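Local coordinates for exopolyphosphatase (Cytophaga hutchinsonii, PDB 3MDQ), which probably hydrolyses inorganic polyphosphate from its ends to release phosphate, as a member of the Ppx/GppA family in the actin-like ATPase clan, at residues 40-45 / 266-271; 12-17 / 162-167; 174-179 / 273-278; 84-89 / 140-145; 249-254 / 260-265. All blocks are in the same frame, centred on the assembly; numbering follows the deposited sequence.

Contact 1: 40-45 / 266-271; sequences LGKGGI and IELRAD. With SO4 (sulfate ion), chain E; SO4 (sulfate ion), chain F.
Lys42 and Leu268 meet across the two halves of the actin-like fold of the Ppx/GppA family. Lys42 comes from the loop after strand 27-37, Leu268 from the first turn of helix 267-286. The lysine chain leaves with CG opposite its backbone N (chi1 179°) and bends at chi3, which brings CE to 3.8 Å from Leu268 CD2. The two side chains cross at about a right angle, and CE is the atom that meets the leucine methyl. Lys42 NZ ends 4.2 Å from Glu267 OE1, too far for a salt bridge. Glu267 is paired instead with Arg256.

Arg269 turns to another side of the helix and binds two sulfates, probably from the crystallisation liquor, at the edge of its guanidinium. NE donates to O3 of sulfate E at 2.8 Å, and NH2 to O4 of the same ion at 2.9 Å. NH1 is bonded to Thr216. A leucine at Arg269 would probably leave sulfate E to Asn14 and Thr15 and deprive both ions of a cationic partner. Ile266 CG1 lies over the centre of the guanidinium, 4.2 Å above its plane. At the edge, Arg269 NH2 also donates to O1 of sulfate F at 3.0 Å.

Contact 2: 12-17 / 162-167; sequences GTNTFH and GGQRLI. With SO4 (sulfate ion), chain D; SO4 (sulfate ion), chain E.
Asn14 and Gln164 face each other with their amide oxygens, Asn14 OD1 and Gln164 OE1, 4.0 Å apart. Their amide planes are turned 74° against each other. Direct packing is slight. Besides this pair, the methyl CG2 of Thr13 lies 4.4 Å from Gln164 CB. Leu268 of helix 267-286 touches both amide side chains.

Water carries the polar link. Water 1 lies 2.8 Å from Asn14 OD1 and 3.0 Å from Gln164 OE1. It can donate to either oxygen, but other acceptors compete for its two protons. Water 2 makes a second, weak bridge between Asn14 ND2 and Gln164 OE1.

Segment 12-17 also binds two sulfates, probably from the crystallisation liquor. Thr13 N donates to O2 and O4 of sulfate D. Thr13 OG1 adds a bond of 3.0 Å to O4. Asn14 CG lies beside its backbone N (chi1 -71°), from where ND2 gives an almost straight bond to O1 of sulfate E, 2.9 Å long at 169°. Thr15 OG1 reaches O4 of the same ion at 2.7 Å.

Segment 12-17 holds the turn after strand 5-11 and the start of strand 15-24, which corresponds to the phosphate 1 loop of actin-like proteins. Sulfates here are consistent with a site for phosphate groups. The straight bond from ND2 to sulfate E probably favours this flip of the Asn14 amide. OD1 then faces Gln164 OE1, and since both are acceptors, a water that can donate to them suits the gap between them.

Contact 3: 174-179 / 273-278; sequences DPMRED and VVVAIC. With SO4 (sulfate ion), chain G.
Met176 and Val274 bring their CA atoms to 8.1 Å, the closest CA pair across the contact. Segment 174-179 is mostly a turn. The peptide bond before Pro175 is cis, and Arg177 is the N-cap of helix 178-191. The backbone N of Arg177 bonds to the carboxylate of Asp180, inside that helix. Segment 273-278 is wholly helical but lies at a kink in helix 267-286, where the N atoms of Val274 and Val275 have no bond to the preceding turn. Further on, Ile277 N bonds to Val273 O at 2.9 Å.

Both helices belong to the C-terminal half of the actin-like fold. The contact joins the turn that leads into helix 178-191 to the middle of helix 267-286, which also packs on helices 212-225 and 241-253.

Met176, present as selenomethionine, supplies the side chain on its side of the contact. It runs out extended through chi1 and chi2 and bends at chi3 (-60°), sliding past Val274 in the opposite direction. SE lies 3.6 Å from Cys278 SG and 4.0 Å from Val274 CG1. The position of CE is doubtful in detail, since it is modelled too close to Val274 CG1 and the residue has two conformers. The contact therefore rests on SE. Val275 lies at the margin, near the methyl end of Met176, and also touches Val172.

Asp174 faces elsewhere. Its backbone N donates to O3 of sulfate G at 2.9 Å, nearly straight at 172°. His171 holds the same ion, and Asp174 OD1 takes the backbone N of Arg256.

Contact 4: 84-89 / 140-145; sequences AVRSGS and GGSVEF. With SO4 (sulfate ion), chain D.
Arg86 NH2 approaches Ser142 with 3.5 Å to OG and 3.8 Å to CB. The NH2 to OG distance does not amount to a hydrogen bond. Glu144 OE2 lies 4.2 Å from the same NH2, a charge attraction beyond salt-bridge range. Both oxygens sit at the edge of the guanidinium, near its plane.

The next shell fixes these groups. With chi1 at 70°, Ser142 OG sits between its own backbone N and carbonyl carbon and donates to Glu144 OE2 at 2.6 Å, on the syn lone pair. Ser158 bonds to that OE2 as well. Arg86 has stronger partners outside the two segments. NH1 meets Glu114 and the carbonyl of Ile109, and NH2 is paired with Glu160. With an alanine at Ser142, the Glu144 carboxylate would probably lose one of its two hydroxyl partners and be freer to turn.

The backbone beside these side chains binds sulfate D. Gly141 N and Ser142 N both donate to O1, each at 2.9 Å, the latter nearly straight at 170°. Gly140 N reaches O2 of the same ion. A glycine-rich turn leading into strand 143-148, with its backbone N atoms round an anion, corresponds to the phosphate 2 loop of the actin-like ATPase clan.

Contact 5: 249-254 / 260-265; sequences KQLVAS and LAIAGM
Leu251 meets Ile262 and Met265 from the last turns of helix 241-253. Its CB and CG make no touch across the contact. CG is set opposite the carbonyl carbon and beside the backbone N (chi1 -71°). The branches then part. CD1 packs on Ile277 of helix 267-286. CD2 does the touching here. It lies 4.1 Å from Ile262 CD1 and 4.2 Å from Met265 CE. Both partners cross the leucine at a slant, their end carbons against CD2.

The partners come from a type II beta turn that runs from Ile262 to Met265, between helices 256-260 and 267-286. Met265 N to Ile262 O, 3.0 Å, closes it, and Gly264 takes the positive phi of 82° that such a turn needs. The turn places both residues on the same leucine. Ile262 reaches it through an extended CG1-CD1 arm. Met265, present as selenomethionine, bends at chi2 and chi3, and its CE comes round to Leu251. The contact is apolar packing within the helical part of the C-terminal half of the actin-like fold. From helix 212-225, Leu217 packs on Leu251, and Met220 on Ile262 and Gln250.

At the solvent edge, Gln250 NE2 passes 4.4 Å from Ile262 CD1. The backbone end of Leu251 is also engaged. Its carbonyl O takes both Ser254 N and Ser254 OG, the hydroxyl at 2.7 Å and tilted 19° from the carbonyl plane. Arg259 NH1 bonds to that same hydroxyl.

From the N terminus, contact 2 opens first at 12-17, then contact 1 at 40-45. Contact 4 opens at 84-89 and closes at 140-145, nested inside the loops of both. Contact 2 closes at 162-167, so it crosses contact 1. Contact 3 opens at 174-179. Contact 5, 249-254 with 260-265, is a short loop nested inside contacts 1 and 3. Contact 1 closes at 266-271 and contact 3 at 273-278, so these two cross, and both use helix 267-286. Contacts 1, 2 and 4 tie the N-terminal half to the C-terminal half around the sulfates. Contacts 3 and 5 pack the C-terminal helices together.

Contact 1: 40-45 / 266-271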
# COMPACT_ATOMS: atom_id res chain seq x y z
N LEU A 40 -7.69 10.85 2.19
CA LEU A 40 -9.09 10.47 2.25
C LEU A 40 -9.49 10.10 3.68
O LEU A 40 -10.66 10.21 4.08
CB LEU A 40 -9.34 9.31 1.26
CG LEU A 40 -10.70 9.15 0.68
CD1 LEU A 40 -11.23 10.46 0.04
CD2 LEU A 40 -10.66 7.96 -0.27
N GLY A 41 -8.54 9.61 4.46
CA GLY A 41 -8.84 9.15 5.82
C GLY A 41 -8.79 10.26 6.87
O GLY A 41 -9.40 10.17 7.94
N LYS A 42 -8.10 11.35 6.53
CA LYS A 42 -7.85 12.43 7.46
C LYS A 42 -9.14 13.01 7.99
O LYS A 42 -10.04 13.38 7.23
CB LYS A 42 -6.98 13.51 6.79
CG LYS A 42 -6.68 14.71 7.70
CD LYS A 42 -5.93 15.82 6.95
CE LYS A 42 -4.47 15.52 6.77
NZ LYS A 42 -3.82 16.53 5.88
N GLY A 43 -9.24 13.12 9.31
CA GLY A 43 -10.41 13.74 9.94
C GLY A 43 -11.65 12.86 10.02
O GLY A 43 -12.67 13.29 10.60
N GLY A 44 -11.61 11.65 9.45
CA GLY A 44 -12.80 10.80 9.45
C GLY A 44 -12.72 9.30 9.58
O GLY A 44 -13.67 8.68 10.06
N ILE A 45 -11.61 8.69 9.17
CA ILE A 45 -11.60 7.27 9.01
C ILE A 45 -11.94 6.50 10.26
O ILE A 45 -12.69 5.53 10.15
CB ILE A 45 -10.30 6.78 8.34
CG1 ILE A 45 -10.50 5.34 7.81
CG2 ILE A 45 -9.05 7.02 9.23
CD1 ILE A 45 -9.36 4.86 6.87
N ILE A 266 6.50 11.89 1.91
CA ILE A 266 5.36 12.82 1.87
C ILE A 266 4.72 12.97 3.26
O ILE A 266 4.85 12.09 4.11
CB ILE A 266 4.32 12.37 0.80
CG1 ILE A 266 3.70 11.02 1.11
CG2 ILE A 266 4.98 12.35 -0.63
CD1 ILE A 266 2.68 10.56 0.02
N GLU A 267 4.04 14.10 3.49
CA GLU A 267 3.49 14.42 4.82
C GLU A 267 2.67 13.30 5.47
O GLU A 267 2.88 12.94 6.63
CB GLU A 267 2.63 15.69 4.78
CG GLU A 267 2.39 16.28 6.20
CD GLU A 267 1.08 15.86 6.88
OE1 GLU A 267 0.20 15.31 6.19
OE2 GLU A 267 0.91 16.11 8.11
N LEU A 268 1.73 12.71 4.74
CA LEU A 268 0.88 11.70 5.36
C LEU A 268 1.66 10.45 5.73
O LEU A 268 1.39 9.80 6.75
CB LEU A 268 -0.31 11.34 4.45
CG LEU A 268 -1.35 12.47 4.33
CD1 LEU A 268 -2.33 12.13 3.18
CD2 LEU A 268 -2.13 12.72 5.63
N ARG A 269 2.66 10.12 4.93
CA ARG A 269 3.55 9.01 5.27
C ARG A 269 4.46 9.36 6.46
O ARG A 269 4.61 8.54 7.36
CB ARG A 269 4.33 8.57 4.07
CG ARG A 269 5.04 7.19 4.27
CD ARG A 269 5.77 6.82 3.00
NE ARG A 269 4.81 6.80 1.92
CZ ARG A 269 5.06 7.07 0.65
NH1 ARG A 269 6.29 7.36 0.20
NH2 ARG A 269 4.06 7.03 -0.21
N ALA A 270 5.02 10.55 6.51
CA ALA A 270 5.76 10.99 7.69
C ALA A 270 4.94 10.82 8.96
O ALA A 270 5.47 10.41 9.99
CB ALA A 270 6.21 12.45 7.54
N ASP A 271 3.65 11.12 8.88
CA ASP A 271 2.81 11.00 10.06
C ASP A 271 2.66 9.57 10.58
O ASP A 271 2.61 9.38 11.80
CB ASP A 271 1.42 11.54 9.79
CG ASP A 271 1.40 13.03 9.54
OD1 ASP A 271 2.35 13.73 9.93
OD2 ASP A 271 0.38 13.47 8.92
S SO4 E . 1.12 6.25 1.85
O1 SO4 E . 1.04 7.38 2.84
O2 SO4 E . 0.04 5.30 1.90
O3 SO4 E . 2.34 5.45 2.20
O4 SO4 E . 1.25 6.73 0.47
S SO4 F . 5.13 5.71 -3.62
O1 SO4 F . 5.19 7.02 -2.97
O2 SO4 F . 3.84 5.10 -3.32
O3 SO4 F . 6.22 4.89 -3.09
O4 SO4 F . 5.28 5.87 -5.07

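Contact 2: 12-17 / 162-167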
# COMPACT_ATOMS: atom_id res chain seq x y z
N GLY A 12 -6.35 5.14 -2.81
CA GLY A 12 -5.86 4.75 -1.48
C GLY A 12 -6.24 5.75 -0.41
O GLY A 12 -6.68 6.85 -0.68
N THR A 13 -6.09 5.34 0.84
CA THR A 13 -6.50 6.16 1.96
C THR A 13 -5.67 7.45 2.05
O THR A 13 -6.19 8.52 2.33
CB THR A 13 -6.39 5.32 3.27
OG1 THR A 13 -7.28 4.20 3.17
CG2 THR A 13 -6.68 6.15 4.53
N ASN A 14 -4.36 7.37 1.84
CA ASN A 14 -3.51 8.53 1.86
C ASN A 14 -3.24 9.06 0.46
O ASN A 14 -3.30 10.27 0.23
CB ASN A 14 -2.18 8.20 2.55
CG ASN A 14 -2.32 8.00 4.02
OD1 ASN A 14 -3.38 8.18 4.62
ND2 ASN A 14 -1.23 7.56 4.63
N THR A 15 -2.85 8.17 -0.43
CA THR A 15 -2.33 8.53 -1.73
C THR A 15 -3.13 7.87 -2.83
O THR A 15 -3.49 6.69 -2.74
CB THR A 15 -0.87 8.06 -1.83
OG1 THR A 15 -0.13 8.67 -0.74
CG2 THR A 15 -0.24 8.40 -3.21
N PHE A 16 -3.49 8.65 -3.86
CA PHE A 16 -4.14 8.10 -5.05
C PHE A 16 -3.06 7.87 -6.09
O PHE A 16 -2.17 8.69 -6.21
CB PHE A 16 -5.19 9.07 -5.66
CG PHE A 16 -6.52 9.14 -4.95
CD1 PHE A 16 -6.70 8.69 -3.67
CD2 PHE A 16 -7.62 9.73 -5.56
CE1 PHE A 16 -7.93 8.76 -3.05
CE2 PHE A 16 -8.83 9.83 -4.91
CZ PHE A 16 -8.98 9.35 -3.63
N HIS A 17 -3.19 6.79 -6.85
CA HIS A 17 -2.22 6.44 -7.90
C HIS A 17 -2.90 6.29 -9.22
O HIS A 17 -4.03 5.76 -9.31
CB HIS A 17 -1.54 5.10 -7.57
CG HIS A 17 -0.76 5.13 -6.31
ND1 HIS A 17 0.57 5.50 -6.27
CD2 HIS A 17 -1.13 4.90 -5.02
CE1 HIS A 17 0.99 5.46 -5.01
NE2 HIS A 17 -0.02 5.10 -4.24
N GLY A 162 -4.40 0.21 9.10
CA GLY A 162 -3.55 1.11 8.36
C GLY A 162 -3.10 2.30 9.22
O GLY A 162 -3.67 2.60 10.25
N GLY A 163 -2.03 2.96 8.79
CA GLY A 163 -1.36 3.92 9.65
C GLY A 163 -2.17 5.11 10.06
O GLY A 163 -1.99 5.60 11.15
N GLN A 164 -3.03 5.60 9.18
CA GLN A 164 -3.90 6.74 9.56
C GLN A 164 -4.83 6.33 10.69
O GLN A 164 -5.06 7.11 11.63
CB GLN A 164 -4.70 7.24 8.34
CG GLN A 164 -5.62 8.44 8.63
CD GLN A 164 -4.82 9.71 8.83
OE1 GLN A 164 -4.30 10.25 7.86
NE2 GLN A 164 -4.67 10.15 10.07
N ARG A 165 -5.37 5.11 10.63
CA ARG A 165 -6.21 4.62 11.73
C ARG A 165 -5.42 4.51 13.01
O ARG A 165 -5.92 4.91 14.05
CB ARG A 165 -6.81 3.26 11.40
CG ARG A 165 -7.75 3.25 10.21
CD ARG A 165 -8.36 1.82 10.10
NE ARG A 165 -9.21 1.67 8.94
CZ ARG A 165 -10.54 1.87 8.95
NH1 ARG A 165 -11.15 2.27 10.05
NH2 ARG A 165 -11.22 1.67 7.84
N LEU A 166 -4.21 3.98 12.95
CA LEU A 166 -3.40 3.76 14.15
C LEU A 166 -3.08 5.08 14.83
O LEU A 166 -3.27 5.18 16.05
CB LEU A 166 -2.11 3.03 13.83
CG LEU A 166 -2.27 1.60 13.31
CD1 LEU A 166 -0.91 1.00 13.02
CD2 LEU A 166 -3.12 0.71 14.24
N ILE A 167 -2.65 6.11 14.08
CA ILE A 167 -2.25 7.36 14.71
C ILE A 167 -3.47 8.18 15.17
O ILE A 167 -3.33 9.08 16.01
CB ILE A 167 -1.32 8.23 13.85
CG1 ILE A 167 -2.00 8.73 12.57
CG2 ILE A 167 -0.02 7.45 13.52
CD1 ILE A 167 -1.13 9.56 11.72
S SO4 D . -4.67 2.08 1.76
O1 SO4 D . -4.88 1.50 3.11
O2 SO4 D . -3.88 3.35 1.83
O3 SO4 D . -3.95 1.09 0.94
O4 SO4 D . -6.05 2.16 1.29
S SO4 E . 1.12 6.25 1.85
O1 SO4 E . 1.04 7.38 2.84
O2 SO4 E . 0.04 5.30 1.90
O3 SO4 E . 2.34 5.45 2.20
O4 SO4 E . 1.25 6.73 0.47
O HOH W 1 -5.59 9.86 5.23
O HOH W 2 -1.36 8.79 7.60

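Contact 3: 174-179 / 273-278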
# COMPACT_ATOMS: atom_id res chain seq x y z
N ASP A 174 5.59 12.18 20.10
CA ASP A 174 6.51 12.71 19.10
C ASP A 174 7.73 13.27 19.81
O ASP A 174 7.71 14.45 20.27
CB ASP A 174 5.79 13.82 18.36
CG ASP A 174 6.62 14.44 17.27
OD1 ASP A 174 7.40 13.72 16.63
OD2 ASP A 174 6.42 15.64 17.00
N PRO A 175 8.80 12.49 19.94
CA PRO A 175 9.05 11.14 19.41
C PRO A 175 8.47 10.03 20.28
O PRO A 175 7.99 10.25 21.39
CB PRO A 175 10.56 11.08 19.38
CG PRO A 175 10.93 11.83 20.58
CD PRO A 175 9.99 13.02 20.60
N MSE A 176 8.49 8.83 19.73
CA MSE A 176 7.86 7.67 20.37
C MSE A 176 8.51 7.35 21.71
O MSE A 176 9.73 7.46 21.86
CB MSE A 176 7.93 6.47 19.41
CG MSE A 176 7.55 5.16 20.03
SE MSE A 176 7.42 3.71 18.76
CE MSE A 176 5.98 4.52 17.64
N ARG A 177 7.68 7.01 22.68
CA ARG A 177 8.09 6.63 23.98
C ARG A 177 8.00 5.12 24.21
O ARG A 177 7.24 4.44 23.54
CB ARG A 177 7.20 7.34 24.99
CG ARG A 177 7.28 8.84 24.90
CD ARG A 177 6.30 9.47 25.88
NE ARG A 177 6.38 10.91 25.77
CZ ARG A 177 5.69 11.76 26.53
NH1 ARG A 177 4.88 11.30 27.46
NH2 ARG A 177 5.81 13.06 26.33
N GLU A 178 8.76 4.62 25.17
CA GLU A 178 8.67 3.22 25.54
C GLU A 178 7.22 2.75 25.79
O GLU A 178 6.82 1.67 25.30
CB GLU A 178 9.51 2.97 26.78
CG GLU A 178 9.34 1.57 27.41
CD GLU A 178 9.64 0.42 26.48
OE1 GLU A 178 10.24 0.62 25.41
OE2 GLU A 178 9.26 -0.73 26.86
N ASP A 179 6.43 3.51 26.54
CA ASP A 179 5.04 3.13 26.76
C ASP A 179 4.22 3.07 25.45
O ASP A 179 3.30 2.24 25.33
CB ASP A 179 4.38 4.03 27.78
CG ASP A 179 2.99 3.53 28.15
OD1 ASP A 179 2.91 2.48 28.85
OD2 ASP A 179 2.01 4.17 27.74
N VAL A 273 4.62 6.67 9.48
CA VAL A 273 5.71 5.73 9.20
C VAL A 273 6.29 5.06 10.44
O VAL A 273 6.76 3.93 10.33
CB VAL A 273 6.78 6.37 8.29
CG1 VAL A 273 7.64 7.36 9.05
CG2 VAL A 273 7.62 5.28 7.60
N VAL A 274 6.25 5.74 11.59
CA VAL A 274 6.79 5.11 12.80
C VAL A 274 5.90 3.92 13.29
O VAL A 274 6.39 2.82 13.59
CB VAL A 274 7.02 6.11 13.91
CG1 VAL A 274 7.72 5.38 15.11
CG2 VAL A 274 7.90 7.30 13.40
N VAL A 275 4.58 4.11 13.31
CA VAL A 275 3.72 2.98 13.64
C VAL A 275 3.80 1.87 12.59
O VAL A 275 3.73 0.69 12.92
CB VAL A 275 2.24 3.42 13.93
CG1 VAL A 275 2.21 4.31 15.20
CG2 VAL A 275 1.58 4.14 12.76
N ALA A 276 4.00 2.25 11.33
CA ALA A 276 4.19 1.28 10.29
C ALA A 276 5.44 0.44 10.53
O ALA A 276 5.40 -0.79 10.39
CB ALA A 276 4.22 1.99 8.90
N ILE A 277 6.57 1.09 10.86
CA ILE A 277 7.81 0.33 11.13
C ILE A 277 7.67 -0.56 12.36
O ILE A 277 8.25 -1.64 12.41
CB ILE A 277 9.13 1.20 11.14
CG1 ILE A 277 10.17 0.57 10.17
CG2 ILE A 277 9.78 1.14 12.50
CD1 ILE A 277 11.18 1.46 9.64
N CYS A 278 6.90 -0.14 13.37
CA CYS A 278 6.61 -0.99 14.52
C CYS A 278 5.85 -2.23 14.08
O CYS A 278 6.10 -3.31 14.58
CB CYS A 278 5.79 -0.24 15.57
SG CYS A 278 6.81 0.98 16.44
S SO4 G . 3.18 14.62 21.94
O1 SO4 G . 2.51 14.68 23.24
O2 SO4 G . 2.21 13.92 21.07
O3 SO4 G . 4.47 14.03 22.05
O4 SO4 G . 3.37 15.98 21.40

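Contact 4: 84-89 / 140-145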
# COMPACT_ATOMS: atom_id res chain seq x y z
N ALA A 84 -10.57 3.28 2.94
CA ALA A 84 -11.30 4.49 3.33
C ALA A 84 -12.65 4.59 2.60
O ALA A 84 -13.63 5.06 3.15
CB ALA A 84 -10.48 5.75 3.07
N VAL A 85 -12.70 4.12 1.37
CA VAL A 85 -13.95 4.17 0.59
C VAL A 85 -14.94 3.14 1.13
O VAL A 85 -16.08 3.47 1.52
CB VAL A 85 -13.68 3.94 -0.89
CG1 VAL A 85 -15.00 3.87 -1.69
CG2 VAL A 85 -12.77 5.04 -1.49
N ARG A 86 -14.53 1.89 1.28
CA ARG A 86 -15.48 0.88 1.75
C ARG A 86 -15.95 1.10 3.21
O ARG A 86 -17.07 0.70 3.56
CB ARG A 86 -14.94 -0.54 1.54
CG ARG A 86 -13.82 -0.93 2.38
CD ARG A 86 -13.29 -2.35 2.01
NE ARG A 86 -12.03 -2.55 2.68
CZ ARG A 86 -10.84 -2.70 2.11
NH1 ARG A 86 -10.70 -2.77 0.81
NH2 ARG A 86 -9.76 -2.78 2.88
N SER A 87 -15.10 1.73 4.02
CA SER A 87 -15.32 1.96 5.42
C SER A 87 -16.27 3.13 5.69
O SER A 87 -16.97 3.15 6.71
CB SER A 87 -13.96 2.27 6.07
OG SER A 87 -14.07 2.27 7.47
N GLY A 88 -16.28 4.11 4.78
CA GLY A 88 -17.00 5.36 4.98
C GLY A 88 -18.49 5.24 4.79
O GLY A 88 -18.98 4.70 3.76
N SER A 89 -19.23 5.68 5.81
CA SER A 89 -20.69 5.56 5.75
C SER A 89 -21.26 6.36 4.60
O SER A 89 -22.29 5.96 4.04
CB SER A 89 -21.33 6.04 7.05
OG SER A 89 -21.00 7.40 7.26
N GLY A 140 -2.66 3.62 4.46
CA GLY A 140 -3.22 4.44 5.50
C GLY A 140 -4.43 3.90 6.19
O GLY A 140 -4.70 4.24 7.33
N GLY A 141 -5.20 3.04 5.51
CA GLY A 141 -6.43 2.53 6.05
C GLY A 141 -6.41 1.07 6.43
O GLY A 141 -6.93 0.70 7.47
N SER A 142 -5.78 0.25 5.59
CA SER A 142 -5.69 -1.18 5.90
C SER A 142 -4.31 -1.76 5.61
O SER A 142 -3.47 -1.11 5.01
CB SER A 142 -6.75 -1.95 5.10
OG SER A 142 -6.43 -1.95 3.72
N VAL A 143 -4.09 -2.96 6.16
CA VAL A 143 -2.91 -3.73 5.89
C VAL A 143 -3.36 -5.13 5.43
O VAL A 143 -4.16 -5.80 6.09
CB VAL A 143 -2.01 -3.87 7.14
CG1 VAL A 143 -0.75 -4.71 6.83
CG2 VAL A 143 -1.62 -2.44 7.70
N GLU A 144 -2.87 -5.53 4.26
CA GLU A 144 -3.17 -6.85 3.70
C GLU A 144 -1.95 -7.76 3.86
O GLU A 144 -0.83 -7.33 3.62
CB GLU A 144 -3.53 -6.78 2.22
CG GLU A 144 -4.92 -6.22 1.91
CD GLU A 144 -5.05 -4.77 2.23
OE1 GLU A 144 -4.30 -3.96 1.66
OE2 GLU A 144 -5.93 -4.42 3.06
N PHE A 145 -2.23 -9.00 4.25
CA PHE A 145 -1.23 -10.03 4.36
C PHE A 145 -1.63 -11.19 3.47
O PHE A 145 -2.82 -11.58 3.46
CB PHE A 145 -1.14 -10.53 5.78
CG PHE A 145 -0.61 -9.53 6.77
CD1 PHE A 145 0.74 -9.34 6.92
CD2 PHE A 145 -1.48 -8.81 7.56
CE1 PHE A 145 1.21 -8.42 7.83
CE2 PHE A 145 -1.01 -7.92 8.48
CZ PHE A 145 0.33 -7.73 8.63
S SO4 D . -4.67 2.08 1.76
O1 SO4 D . -4.88 1.50 3.11
O2 SO4 D . -3.88 3.35 1.83
O3 SO4 D . -3.95 1.09 0.94
O4 SO4 D . -6.05 2.16 1.29

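Contact 5: 249-254 / 260-265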
# COMPACT_ATOMS: atom_id res chain seq x y z
N LYS A 249 15.62 1.99 13.99
CA LYS A 249 16.15 2.76 15.12
C LYS A 249 16.08 4.26 14.78
O LYS A 249 15.66 5.09 15.62
CB LYS A 249 17.57 2.32 15.46
CG LYS A 249 17.63 1.03 16.17
CD LYS A 249 19.10 0.60 16.31
CE LYS A 249 19.27 -0.69 17.09
NZ LYS A 249 20.64 -1.26 16.89
N GLN A 250 16.44 4.60 13.55
CA GLN A 250 16.42 6.00 13.08
C GLN A 250 14.99 6.57 13.16
O GLN A 250 14.76 7.64 13.73
CB GLN A 250 16.99 6.12 11.66
CG GLN A 250 16.81 7.49 11.05
CD GLN A 250 17.20 7.57 9.60
OE1 GLN A 250 17.75 6.63 9.04
NE2 GLN A 250 16.88 8.71 8.97
N LEU A 251 14.01 5.84 12.63
CA LEU A 251 12.66 6.38 12.57
C LEU A 251 11.97 6.38 13.94
O LEU A 251 11.24 7.32 14.24
CB LEU A 251 11.86 5.60 11.53
CG LEU A 251 12.30 5.87 10.11
CD1 LEU A 251 11.71 4.81 9.12
CD2 LEU A 251 11.91 7.28 9.64
N VAL A 252 12.21 5.37 14.78
CA VAL A 252 11.65 5.38 16.14
C VAL A 252 12.19 6.60 16.93
O VAL A 252 11.45 7.20 17.73
CB VAL A 252 11.86 4.05 16.85
CG1 VAL A 252 11.59 4.16 18.36
CG2 VAL A 252 11.02 2.99 16.17
N ALA A 253 13.43 6.98 16.72
CA ALA A 253 14.02 8.12 17.44
C ALA A 253 13.54 9.47 16.90
O ALA A 253 13.66 10.47 17.57
CB ALA A 253 15.56 8.07 17.40
N SER A 254 13.07 9.49 15.66
CA SER A 254 12.78 10.69 14.92
C SER A 254 11.54 11.43 15.39
O SER A 254 10.58 10.83 15.89
CB SER A 254 12.66 10.37 13.40
OG SER A 254 11.41 9.72 13.12
N LEU A 260 9.72 14.86 7.92
CA LEU A 260 9.24 15.66 6.79
C LEU A 260 10.41 16.05 5.90
O LEU A 260 10.20 16.36 4.73
CB LEU A 260 8.48 16.89 7.29
CG LEU A 260 7.13 16.63 7.96
CD1 LEU A 260 6.58 17.93 8.59
CD2 LEU A 260 6.11 16.04 6.98
N ALA A 261 11.64 16.04 6.42
CA ALA A 261 12.83 16.40 5.65
C ALA A 261 13.50 15.24 4.90
O ALA A 261 14.45 15.46 4.14
CB ALA A 261 13.84 17.05 6.57
N ILE A 262 12.99 14.02 5.08
CA ILE A 262 13.54 12.86 4.39
C ILE A 262 13.06 12.88 2.93
O ILE A 262 11.87 13.11 2.64
CB ILE A 262 13.12 11.56 5.09
CG1 ILE A 262 13.72 11.52 6.49
CG2 ILE A 262 13.58 10.32 4.28
CD1 ILE A 262 13.18 10.37 7.33
N ALA A 263 13.98 12.63 1.99
CA ALA A 263 13.63 12.68 0.58
C ALA A 263 12.57 11.62 0.27
O ALA A 263 12.72 10.45 0.64
CB ALA A 263 14.90 12.48 -0.29
N GLY A 264 11.50 12.05 -0.39
CA GLY A 264 10.39 11.18 -0.78
C GLY A 264 9.37 10.90 0.31
O GLY A 264 8.37 10.22 0.07
N MSE A 265 9.62 11.41 1.51
CA MSE A 265 8.69 11.14 2.57
C MSE A 265 7.61 12.21 2.56
O MSE A 265 7.75 13.28 3.15
CB MSE A 265 9.41 11.09 3.90
CG MSE A 265 8.50 10.72 5.06
SE MSE A 265 8.25 8.94 5.42
CE MSE A 265 10.01 8.54 6.15